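Local coordinates for long form salivary protein D7L1 (Culex quinquefasciatus, PDB 6V4C) that binds and sequesters ATP, ADP and other adenine compounds, inhibiting platelet aggregation and haemostasis and so aiding blood feeding by female mosquitoes, at residues A[157-162]-A[181-186]; A[256-261]-A[280-285]; A[70-75]-A[125-130]; A[142-147]-A[264-269]. All coordinates share one frame; numbering follows the deposited sequence.

Contact 1 of 4, residues A[157-162]-A[181-186]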
# COMPACT_ATOMS: atom_id res chain seq x y z
N GLN A 157 15.63 7.32 9.63
CA GLN A 157 16.79 6.57 9.20
C GLN A 157 17.92 7.48 8.73
O GLN A 157 19.09 7.09 8.80
CB GLN A 157 16.41 5.61 8.07
CG GLN A 157 15.30 4.64 8.40
CD GLN A 157 14.92 3.78 7.22
OE1 GLN A 157 15.78 3.30 6.48
NE2 GLN A 157 13.62 3.59 7.01
N PHE A 158 17.59 8.68 8.25
CA PHE A 158 18.57 9.54 7.60
C PHE A 158 18.79 10.88 8.29
O PHE A 158 19.83 11.50 8.05
CB PHE A 158 18.17 9.79 6.14
CG PHE A 158 17.86 8.53 5.38
CD1 PHE A 158 18.84 7.58 5.16
CD2 PHE A 158 16.59 8.30 4.89
CE1 PHE A 158 18.56 6.42 4.46
CE2 PHE A 158 16.30 7.14 4.19
CZ PHE A 158 17.29 6.20 3.97
N TYR A 159 17.87 11.34 9.13
CA TYR A 159 17.97 12.66 9.73
C TYR A 159 17.88 12.56 11.25
O TYR A 159 17.16 11.73 11.80
CB TYR A 159 16.85 13.58 9.25
CG TYR A 159 16.90 13.91 7.78
CD1 TYR A 159 17.81 14.83 7.29
CD2 TYR A 159 16.02 13.30 6.89
CE1 TYR A 159 17.86 15.14 5.94
CE2 TYR A 159 16.06 13.60 5.54
CZ TYR A 159 16.98 14.52 5.07
OH TYR A 159 17.03 14.82 3.73
N GLN A 160 18.63 13.44 11.91
CA GLN A 160 18.43 13.66 13.33
C GLN A 160 17.23 14.57 13.53
O GLN A 160 17.01 15.51 12.76
CB GLN A 160 19.66 14.33 13.95
CG GLN A 160 20.87 13.43 14.04
CD GLN A 160 21.89 13.94 15.05
OE1 GLN A 160 23.03 14.23 14.70
NE2 GLN A 160 21.47 14.05 16.30
N ASP A 161 16.44 14.28 14.56
CA ASP A 161 15.28 15.10 14.87
C ASP A 161 15.70 16.55 15.05
O ASP A 161 16.65 16.85 15.77
CB ASP A 161 14.61 14.59 16.14
CG ASP A 161 13.89 13.27 15.94
OD1 ASP A 161 13.97 12.71 14.82
OD2 ASP A 161 13.24 12.79 16.89
N GLY A 162 14.99 17.45 14.37
CA GLY A 162 15.21 18.87 14.52
C GLY A 162 16.37 19.45 13.74
O GLY A 162 16.59 20.67 13.81
N ILE A 181 18.68 12.31 -1.14
CA ILE A 181 18.64 11.27 -2.17
C ILE A 181 18.19 9.95 -1.57
O ILE A 181 17.33 9.26 -2.12
CB ILE A 181 20.00 11.17 -2.88
CG1 ILE A 181 20.28 12.45 -3.67
CG2 ILE A 181 20.04 9.96 -3.79
CD1 ILE A 181 21.59 12.44 -4.43
N LYS A 182 18.75 9.58 -0.41
CA LYS A 182 18.32 8.36 0.27
C LYS A 182 16.90 8.49 0.79
O LYS A 182 16.11 7.54 0.72
CB LYS A 182 19.26 8.04 1.43
CG LYS A 182 20.69 7.72 1.05
CD LYS A 182 21.48 7.36 2.30
CE LYS A 182 22.98 7.40 2.06
NZ LYS A 182 23.72 7.21 3.35
N HIS A 183 16.55 9.66 1.33
CA HIS A 183 15.24 9.84 1.94
C HIS A 183 14.13 9.79 0.90
O HIS A 183 13.11 9.11 1.09
CB HIS A 183 15.20 11.16 2.72
CG HIS A 183 13.92 11.38 3.47
ND1 HIS A 183 13.04 12.39 3.15
CD2 HIS A 183 13.37 10.73 4.52
CE1 HIS A 183 12.01 12.35 3.97
NE2 HIS A 183 12.18 11.35 4.81
N SER A 184 14.30 10.51 -0.21
CA SER A 184 13.28 10.51 -1.26
C SER A 184 13.20 9.17 -1.97
O SER A 184 12.12 8.80 -2.46
CB SER A 184 13.50 11.66 -2.24
OG SER A 184 14.81 11.62 -2.80
N ASN A 185 14.30 8.42 -2.04
CA ASN A 185 14.21 7.05 -2.54
C ASN A 185 13.34 6.20 -1.62
O ASN A 185 12.50 5.42 -2.09
CB ASN A 185 15.61 6.45 -2.68
CG ASN A 185 15.57 5.00 -3.13
OD1 ASN A 185 15.27 4.70 -4.29
ND2 ASN A 185 15.90 4.09 -2.22
N CYS A 186 13.52 6.35 -0.31
CA CYS A 186 12.73 5.59 0.65
C CYS A 186 11.25 5.96 0.57
O CYS A 186 10.38 5.07 0.58
CB CYS A 186 13.28 5.82 2.06
SG CYS A 186 12.49 4.91 3.42

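Contact 2 of 4, residues A[256-261]-A[280-285]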
# COMPACT_ATOMS: atom_id res chain seq x y z
N LEU A 256 1.11 15.37 -0.82
CA LEU A 256 2.00 14.59 0.04
C LEU A 256 1.51 14.58 1.49
O LEU A 256 1.59 13.54 2.16
CB LEU A 256 3.42 15.15 -0.04
CG LEU A 256 4.47 14.13 -0.47
CD1 LEU A 256 4.16 13.60 -1.86
CD2 LEU A 256 5.85 14.74 -0.42
N ASP A 257 1.02 15.72 1.99
CA ASP A 257 0.52 15.76 3.36
C ASP A 257 -0.60 14.74 3.57
O ASP A 257 -0.63 14.05 4.60
CB ASP A 257 0.01 17.16 3.71
CG ASP A 257 1.13 18.16 3.91
OD1 ASP A 257 2.27 17.74 4.21
OD2 ASP A 257 0.87 19.37 3.76
N TYR A 258 -1.51 14.62 2.61
CA TYR A 258 -2.62 13.68 2.76
C TYR A 258 -2.14 12.24 2.62
O TYR A 258 -2.59 11.36 3.36
CB TYR A 258 -3.72 14.01 1.75
CG TYR A 258 -5.03 13.34 2.04
CD1 TYR A 258 -5.52 13.24 3.34
CD2 TYR A 258 -5.80 12.82 1.01
CE1 TYR A 258 -6.73 12.63 3.60
CE2 TYR A 258 -7.02 12.21 1.26
CZ TYR A 258 -7.48 12.12 2.55
OH TYR A 258 -8.69 11.51 2.79
N ILE A 259 -1.22 11.98 1.69
CA ILE A 259 -0.57 10.67 1.64
C ILE A 259 0.05 10.33 2.99
O ILE A 259 -0.13 9.22 3.50
CB ILE A 259 0.48 10.63 0.51
CG1 ILE A 259 -0.20 10.62 -0.86
CG2 ILE A 259 1.38 9.41 0.68
CD1 ILE A 259 0.77 10.80 -2.03
N GLU A 260 0.77 11.28 3.58
CA GLU A 260 1.43 11.02 4.86
C GLU A 260 0.43 10.63 5.94
O GLU A 260 0.63 9.65 6.66
CB GLU A 260 2.24 12.24 5.30
CG GLU A 260 2.90 12.02 6.64
CD GLU A 260 4.03 12.99 6.92
OE1 GLU A 260 4.06 14.08 6.31
OE2 GLU A 260 4.89 12.65 7.76
N VAL A 261 -0.65 11.41 6.06
CA VAL A 261 -1.66 11.12 7.08
C VAL A 261 -2.25 9.72 6.87
O VAL A 261 -2.44 8.96 7.83
CB VAL A 261 -2.75 12.21 7.10
CG1 VAL A 261 -3.97 11.74 7.88
CG2 VAL A 261 -2.20 13.49 7.70
N ASN A 280 -9.31 21.79 6.22
CA ASN A 280 -9.22 22.48 7.51
C ASN A 280 -8.62 21.58 8.57
O ASN A 280 -7.78 22.02 9.37
CB ASN A 280 -10.60 22.97 7.93
CG ASN A 280 -10.62 23.54 9.33
OD1 ASN A 280 -10.06 24.60 9.59
ND2 ASN A 280 -11.26 22.82 10.25
N ALA A 281 -9.03 20.30 8.61
CA ALA A 281 -8.47 19.37 9.57
C ALA A 281 -7.00 19.06 9.29
O ALA A 281 -6.27 18.69 10.22
CB ALA A 281 -9.28 18.08 9.59
N MET A 282 -6.55 19.20 8.04
CA MET A 282 -5.19 18.83 7.69
C MET A 282 -4.15 19.74 8.32
O MET A 282 -3.02 19.32 8.55
CB MET A 282 -5.02 18.82 6.17
CG MET A 282 -5.62 17.61 5.47
SD MET A 282 -4.86 16.05 5.99
CE MET A 282 -3.16 16.32 5.51
N ARG A 283 -4.52 21.00 8.61
CA ARG A 283 -3.55 21.94 9.18
C ARG A 283 -3.00 21.43 10.51
O ARG A 283 -1.78 21.46 10.74
CB ARG A 283 -4.19 23.32 9.36
CG ARG A 283 -4.45 24.07 8.06
CD ARG A 283 -4.84 25.51 8.35
NE ARG A 283 -3.78 26.23 9.05
CZ ARG A 283 -3.95 27.39 9.69
NH1 ARG A 283 -5.14 27.96 9.73
NH2 ARG A 283 -2.92 27.96 10.30
N SER A 284 -3.87 20.98 11.41
CA SER A 284 -3.39 20.52 12.71
C SER A 284 -2.69 19.17 12.60
O SER A 284 -1.83 18.86 13.44
CB SER A 284 -4.52 20.51 13.74
OG SER A 284 -5.64 19.76 13.27
N LYS A 285 -3.03 18.37 11.59
CA LYS A 285 -2.31 17.11 11.40
C LYS A 285 -0.89 17.35 10.91
O LYS A 285 0.05 16.68 11.37
CB LYS A 285 -3.09 16.21 10.44
CG LYS A 285 -4.37 15.68 11.04
CD LYS A 285 -4.98 14.58 10.19
CE LYS A 285 -6.07 13.85 10.97
NZ LYS A 285 -5.54 13.23 12.22

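Contact 3 of 4, residues A[70-75]-A[125-130]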
# COMPACT_ATOMS: atom_id res chain seq x y z
N LYS A 70 2.52 -21.29 -1.71
CA LYS A 70 3.50 -22.06 -0.95
C LYS A 70 4.72 -21.20 -0.61
O LYS A 70 5.27 -21.30 0.49
N GLN A 71 5.15 -20.35 -1.55
CA GLN A 71 6.26 -19.46 -1.27
C GLN A 71 5.90 -18.45 -0.18
O GLN A 71 6.72 -18.14 0.69
CB GLN A 71 6.70 -18.74 -2.55
CG GLN A 71 8.15 -18.99 -2.93
CD GLN A 71 8.59 -18.13 -4.10
OE1 GLN A 71 7.85 -17.94 -5.07
NE2 GLN A 71 9.80 -17.58 -4.00
N GLN A 72 4.67 -17.93 -0.22
CA GLN A 72 4.24 -17.00 0.82
C GLN A 72 4.18 -17.69 2.18
O GLN A 72 4.57 -17.10 3.20
CB GLN A 72 2.88 -16.40 0.46
CG GLN A 72 2.33 -15.43 1.50
CD GLN A 72 3.12 -14.14 1.57
OE1 GLN A 72 3.73 -13.72 0.59
NE2 GLN A 72 3.11 -13.50 2.74
N TYR A 73 3.69 -18.93 2.22
CA TYR A 73 3.66 -19.67 3.48
C TYR A 73 5.06 -19.92 4.00
O TYR A 73 5.34 -19.73 5.19
CB TYR A 73 2.91 -20.99 3.32
CG TYR A 73 3.11 -21.90 4.50
CD1 TYR A 73 2.39 -21.72 5.67
CD2 TYR A 73 4.05 -22.92 4.47
CE1 TYR A 73 2.58 -22.53 6.77
CE2 TYR A 73 4.26 -23.74 5.57
CZ TYR A 73 3.52 -23.54 6.72
OH TYR A 73 3.71 -24.34 7.81
N GLU A 74 5.97 -20.36 3.12
CA GLU A 74 7.32 -20.70 3.54
C GLU A 74 8.07 -19.48 4.06
O GLU A 74 8.93 -19.62 4.94
CB GLU A 74 8.09 -21.34 2.39
CG GLU A 74 7.60 -22.72 2.02
CD GLU A 74 7.86 -23.75 3.10
OE1 GLU A 74 8.96 -23.73 3.69
OE2 GLU A 74 6.96 -24.57 3.37
N ALA A 75 7.76 -18.30 3.54
CA ALA A 75 8.52 -17.11 3.90
C ALA A 75 8.30 -16.70 5.35
O ALA A 75 9.17 -16.04 5.95
CB ALA A 75 8.17 -15.96 2.96
N ILE A 125 -1.57 -16.71 6.66
CA ILE A 125 -0.50 -16.92 5.69
C ILE A 125 -0.12 -15.61 5.02
O ILE A 125 1.07 -15.35 4.76
CB ILE A 125 -0.90 -18.01 4.68
CG1 ILE A 125 -0.93 -19.38 5.37
CG2 ILE A 125 0.06 -18.02 3.50
CD1 ILE A 125 -1.18 -20.54 4.43
N TYR A 126 -1.10 -14.75 4.74
CA TYR A 126 -0.84 -13.46 4.10
C TYR A 126 -0.69 -12.32 5.11
O TYR A 126 -0.85 -11.15 4.75
CB TYR A 126 -1.88 -13.17 3.03
CG TYR A 126 -1.66 -14.02 1.80
CD1 TYR A 126 -2.08 -15.34 1.75
CD2 TYR A 126 -0.98 -13.51 0.69
CE1 TYR A 126 -1.86 -16.12 0.64
CE2 TYR A 126 -0.76 -14.29 -0.43
CZ TYR A 126 -1.20 -15.59 -0.45
OH TYR A 126 -0.97 -16.37 -1.56
N LEU A 127 -0.40 -12.65 6.37
CA LEU A 127 0.08 -11.68 7.35
C LEU A 127 -0.92 -10.56 7.61
O LEU A 127 -0.54 -9.45 7.99
CB LEU A 127 1.46 -11.13 6.97
CG LEU A 127 2.42 -12.17 6.39
CD1 LEU A 127 3.78 -11.56 6.06
CD2 LEU A 127 2.58 -13.36 7.32
N LEU A 128 -2.21 -10.83 7.41
CA LEU A 128 -3.26 -9.88 7.76
C LEU A 128 -3.85 -10.14 9.14
O LEU A 128 -4.49 -9.24 9.70
CB LEU A 128 -4.36 -9.89 6.70
CG LEU A 128 -3.96 -9.35 5.33
CD1 LEU A 128 -5.06 -9.59 4.31
CD2 LEU A 128 -3.63 -7.87 5.41
N ASP A 129 -3.66 -11.34 9.68
CA ASP A 129 -4.06 -11.62 11.05
C ASP A 129 -3.31 -10.71 12.01
O ASP A 129 -2.09 -10.55 11.90
CB ASP A 129 -3.76 -13.09 11.36
CG ASP A 129 -4.08 -13.46 12.79
OD1 ASP A 129 -5.24 -13.80 13.07
OD2 ASP A 129 -3.15 -13.40 13.63
N SER A 130 -4.04 -10.12 12.96
CA SER A 130 -3.46 -9.09 13.81
C SER A 130 -2.27 -9.60 14.61
O SER A 130 -1.26 -8.90 14.75
CB SER A 130 -4.53 -8.50 14.74
OG SER A 130 -5.02 -9.49 15.62
O HOH W 1 3.18 -17.04 5.35

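Contact 4 of 4, residues A[142-147]-A[264-269]. With ADP (adenosine-5'-diphosphate), chain B.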
# COMPACT_ATOMS: atom_id res chain seq x y z
N GLN A 142 12.83 -3.06 10.46
CA GLN A 142 13.04 -2.49 9.13
C GLN A 142 11.77 -2.43 8.30
O GLN A 142 11.78 -1.83 7.22
CB GLN A 142 14.12 -3.27 8.37
CG GLN A 142 13.64 -4.57 7.74
CD GLN A 142 13.41 -5.68 8.76
OE1 GLN A 142 13.66 -5.52 9.95
NE2 GLN A 142 12.95 -6.83 8.27
N ILE A 143 10.68 -3.03 8.75
CA ILE A 143 9.39 -2.92 8.08
C ILE A 143 8.62 -1.78 8.74
O ILE A 143 8.56 -1.71 9.98
CB ILE A 143 8.61 -4.24 8.17
CG1 ILE A 143 9.47 -5.41 7.69
CG2 ILE A 143 7.32 -4.15 7.35
CD1 ILE A 143 8.77 -6.75 7.75
N LYS A 144 8.03 -0.90 7.94
CA LYS A 144 7.22 0.18 8.49
C LYS A 144 5.96 -0.40 9.11
O LYS A 144 5.13 -0.97 8.38
CB LYS A 144 6.84 1.17 7.39
CG LYS A 144 6.15 2.43 7.93
CD LYS A 144 5.34 3.15 6.87
CE LYS A 144 3.95 2.55 6.72
NZ LYS A 144 3.09 2.77 7.93
N PRO A 145 5.76 -0.29 10.42
CA PRO A 145 4.54 -0.85 11.03
C PRO A 145 3.40 0.15 10.94
O PRO A 145 3.60 1.27 10.46
CB PRO A 145 4.96 -1.07 12.48
CG PRO A 145 5.92 0.06 12.74
CD PRO A 145 6.64 0.34 11.43
N LYS A 146 2.20 -0.22 11.39
CA LYS A 146 1.14 0.77 11.42
C LYS A 146 1.37 1.73 12.58
O LYS A 146 2.07 1.42 13.55
CB LYS A 146 -0.24 0.10 11.48
CG LYS A 146 -0.88 -0.00 12.85
CD LYS A 146 -2.31 -0.53 12.73
CE LYS A 146 -2.93 -0.82 14.09
NZ LYS A 146 -2.26 -1.97 14.78
N GLY A 147 0.80 2.93 12.46
CA GLY A 147 0.93 3.94 13.49
C GLY A 147 2.02 4.96 13.26
O GLY A 147 2.07 5.96 14.00
N GLU A 264 -0.23 6.22 7.97
CA GLU A 264 -0.16 5.66 9.32
C GLU A 264 -1.10 4.47 9.48
O GLU A 264 -0.83 3.58 10.29
CB GLU A 264 -0.45 6.74 10.36
CG GLU A 264 0.57 7.87 10.38
CD GLU A 264 0.46 8.74 11.62
OE1 GLU A 264 -0.50 8.54 12.40
OE2 GLU A 264 1.33 9.61 11.82
N ASN A 265 -2.19 4.44 8.72
CA ASN A 265 -3.13 3.33 8.75
C ASN A 265 -3.82 3.30 7.40
O ASN A 265 -4.66 4.16 7.11
CB ASN A 265 -4.14 3.50 9.88
CG ASN A 265 -5.00 2.27 10.08
OD1 ASN A 265 -5.49 1.67 9.12
ND2 ASN A 265 -5.20 1.88 11.33
N TYR A 266 -3.49 2.30 6.58
CA TYR A 266 -3.92 2.29 5.18
C TYR A 266 -5.44 2.20 5.03
O TYR A 266 -5.95 2.49 3.94
CB TYR A 266 -3.24 1.15 4.42
CG TYR A 266 -1.74 1.28 4.34
CD1 TYR A 266 -1.14 2.53 4.18
CD2 TYR A 266 -0.91 0.17 4.44
CE1 TYR A 266 0.24 2.66 4.11
CE2 TYR A 266 0.47 0.29 4.37
CZ TYR A 266 1.04 1.54 4.20
OH TYR A 266 2.40 1.66 4.13
N SER A 267 -6.16 1.81 6.07
CA SER A 267 -7.62 1.75 6.04
C SER A 267 -8.28 3.09 6.33
O SER A 267 -9.50 3.14 6.51
CB SER A 267 -8.13 0.72 7.06
OG SER A 267 -7.46 -0.52 6.91
N TYR A 268 -7.49 4.17 6.36
CA TYR A 268 -7.98 5.48 6.81
C TYR A 268 -9.23 5.91 6.06
O TYR A 268 -10.26 6.24 6.67
CB TYR A 268 -6.86 6.50 6.63
CG TYR A 268 -7.10 7.86 7.26
CD1 TYR A 268 -6.83 8.08 8.60
CD2 TYR A 268 -7.57 8.92 6.50
CE1 TYR A 268 -7.03 9.32 9.18
CE2 TYR A 268 -7.78 10.17 7.07
CZ TYR A 268 -7.51 10.36 8.40
OH TYR A 268 -7.71 11.60 8.97
N ARG A 269 -9.18 5.90 4.72
CA ARG A 269 -10.31 6.38 3.94
C ARG A 269 -11.50 5.44 3.95
O ARG A 269 -12.58 5.82 3.49
CB ARG A 269 -9.88 6.66 2.50
CG ARG A 269 -8.93 7.83 2.36
CD ARG A 269 -8.43 7.96 0.94
NE ARG A 269 -9.45 8.47 0.04
CZ ARG A 269 -9.40 8.36 -1.29
NH1 ARG A 269 -8.39 7.73 -1.86
NH2 ARG A 269 -10.37 8.86 -2.04
PB ADP B . -6.47 -4.20 14.07
O1B ADP B . -5.91 -4.51 15.29
O2B ADP B . -7.87 -3.98 14.12
O3B ADP B . -6.16 -5.13 13.11
PA ADP B . -6.88 -1.38 13.45
O1A ADP B . -6.97 -0.37 14.55
O2A ADP B . -8.18 -1.76 13.04
O3A ADP B . -6.10 -2.66 13.85
O5' ADP B . -6.01 -1.22 12.21
C5' ADP B . -5.84 -2.24 11.26
C4' ADP B . -5.42 -1.70 9.91
O4' ADP B . -4.03 -1.52 9.83
C3' ADP B . -5.59 -2.59 8.71
O3' ADP B . -6.87 -2.52 8.17
C2' ADP B . -4.50 -2.18 7.73
O2' ADP B . -5.01 -1.40 6.74
C1' ADP B . -3.65 -1.26 8.55
N9 ADP B . -2.24 -1.49 8.46
C8 ADP B . -1.64 -2.64 8.71
N7 ADP B . -0.38 -2.60 8.61
C5 ADP B . -0.10 -1.34 8.26
C6 ADP B . 1.08 -0.66 8.00
N6 ADP B . 2.26 -1.18 8.04
N1 ADP B . 1.01 0.61 7.67
C2 ADP B . -0.16 1.16 7.59
N3 ADP B . -1.31 0.64 7.82
C4 ADP B . -1.24 -0.63 8.16

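Contact 1 of 4, residues A[157-162]-A[181-186]
Phe158 lays its ring against helix 179-190, among Lys182, His183 and Cys186. With CG anti to the carbonyl carbon (chi1 -50°), the ring is swung onto that helix, and Lys182 CB comes over one face in a CH-pi contact, 3.7 Å from the Phe158 ring centroid. CB of Gln157 lies over the opposite face, leaving the ring flanked by two methylene groups. In the ring plane, the edge atom CE2 of Phe158 meets Cys186 CB at 3.9 Å, while CD2 of Phe158 reaches the backbone at His183 CA, 3.6 Å away. A flat, wholly apolar side chain suits a place lined by CB atoms and backbone. Lysine suits the border: its aliphatic part packs on the ring and its extended chain leads away from the contact, beside a bound 2-ethoxyethanol probably left from the crystallisation liquor.

His183 forms the second centre. Its imidazole receives the edge of the Tyr159 ring on one face in a T-shaped pair, with Tyr159 CE2 3.7 Å from His183 CG and the planes at 77°. The buried tyrosine hydroxyl is satisfied by a hydrogen bond to Asp177, which makes tyrosine acceptable here. Its ring also meets that of Tyr166 nearly in parallel, so the pair extends toward helix 164-172.

Cys186 SG is joined to Cys154, which fixes helix 150-158 to helix 179-190 covalently. A disulfide between two helices, with an aromatic ring beside it, is consistent with the disulfide-linked, all-helical fold of the PBP/GOBP (odorant-binding protein) family.

Contact 2 of 4, residues A[256-261]-A[280-285]
Met282 reaches from helix 279-292 to helix 249-263, where it packs on Asp257, Tyr258 and Val261. Its CB points toward that helix, and CG, anti to the carbonyl carbon (chi1 -76°), carries the chain forward. Bends at the next two torsions then fold the thioether along the neighbouring surface. The sulfur SD comes beside the Tyr258 ring, 3.9 Å from Tyr258 CD1, and approaches it obliquely; the two side chains cross at about a right angle. SD of Met282 also lies 4.1 Å from Val261 CG2. The terminal methyl ends against the backbone: Met282 CE lies 3.5 Å from Asp257 O and 3.7 Å from Asp257 CB, and it also touches Val261 CG2. A flexible, unbranched thioether suits a surface made of backbone, ring and methyl groups, since it can bend to lie on all of them.

One turn further on, Lys285 uses its aliphatic part, with CD 3.8 Å from Val261 CG1. The branched valine thus offers methyl groups to both residues of the other helix. Tyr277 adds its ring edge-to-face to Tyr258 and also touches Met282.

The short helical segments cross steeply, at 70°, with their axes 10.7 Å apart at closest approach. The arrangement is a helix-helix interface of an all-helical domain, built on Met282 and Val261 and including an oblique Met-aromatic contact with Tyr258.

Contact 3 of 4, residues A[70-75]-A[125-130]
Gln72 is the first residue of helix 66-75 to engage here, meeting Ile125, Tyr126 and Leu127 together. Its CG, anti to the backbone N (chi1 179°), lies over one face of the Tyr126 ring in a CH-pi contact, 3.9 Å from the ring centroid. A bend at the next torsion turns the amide nearly parallel to that ring, the planes being 14° apart. The amide nitrogen then gives a weak hydrogen bond, Gln72 NE2 to Ile125 O, 3.4 Å long, and passes Leu127 CD1 at 3.9 Å. The amide oxygen takes its hydrogen from the backbone N of Met6, so both ends of this buried amide are employed. A water connects the backbones as well, lying 2.6 Å from Gln72 O and 2.8 Å from Ile125 O, though its protons are shared among further acceptors.

Tyr73 follows with apolar packing: its CD1 is 4.0 Å from Ile125 CD1, and the CG2 branch of Ile125 rests on the Tyr73 backbone. Branched isoleucine can thus touch ring and backbone at once, and tyrosine suits its place because the ring packs while its hydroxyl bonds to Val82 O.

Ile125 ends helix 121-125, which closes in a Schellman motif with Leu127, at positive phi, as the C-prime residue. Asp129 then caps the start of helix 130-139. Glutamine therefore does two jobs at this helix end: its CG methylene packs on the Tyr126 ring, while its N-H, weakly, and the water both reach Ile125 O, joining helix 121-125 to helix 66-75.

Contact 4 of 4, residues A[142-147]-A[264-269]
Lys144 and Tyr266 meet closely, CE to OH at 3.1 Å, where the adenine of ADP is gripped; the hydroxyl is hydrogen-bonded to Glu9 of helix 8-22. The Tyr266 ring lies against one face of the base, with ADP C2 over the ring centre, and Lys146 CB covers the other face, 3.5 Å from ADP C5. Polar groups read the base: Lys144 NZ donates to ADP N1 and Tyr266 N to ADP N3, both at 3.0 Å, and Lys144 O weakly accepts from ADP N6. Carbonyls of Pro145, Ile148 and Ser263 share the same ammonium. Asn265 shapes its loop with an Asx turn and gives ADP O5' a weak hydrogen bond from ND2; Ser267 OG lies at the ribose hydroxyls. Gly147 N donates to a lone pair of Glu264 O in a nearly straight hydrogen bond of 2.8 Å.

Toward solvent the fit relaxes: Gly147 is exposed, Glu264 partly so, and Lys146 stretches past the ribose toward the phosphates, near Arg133, which with Tyr137 also binds the nucleotide.

Among the helices, Phe13 meets Tyr266 edge-to-face, and Tyr268 packs on helices 249-263 and 279-292. Loop 142-147 connects helices 130-139 and 150-158, while 264-269 follows 249-263 and precedes 279-292.

Contact 3 comes first along the chain and closes before the others open; it lies about 18 Å from contact 4 and 32 Å from contact 2, centre to centre, with contact 2 across the centre of the chain. Contact 1 is nested inside the loop closed by contact 4, while contacts 2 and 4 interleave and touch where Tyr268 meets Val261 and Lys285 and where Arg269 meets Tyr258. Helix 150-158 starts just beyond 142-147 and ends in contact 1; helix 249-263 carries part of contact 2 and leads into 264-269. The nucleotide loops of contact 4 are continuous with packed helices of contacts 1 and 2, and contact 3 leads into helix 130-139, which supplies Arg133 and Tyr137.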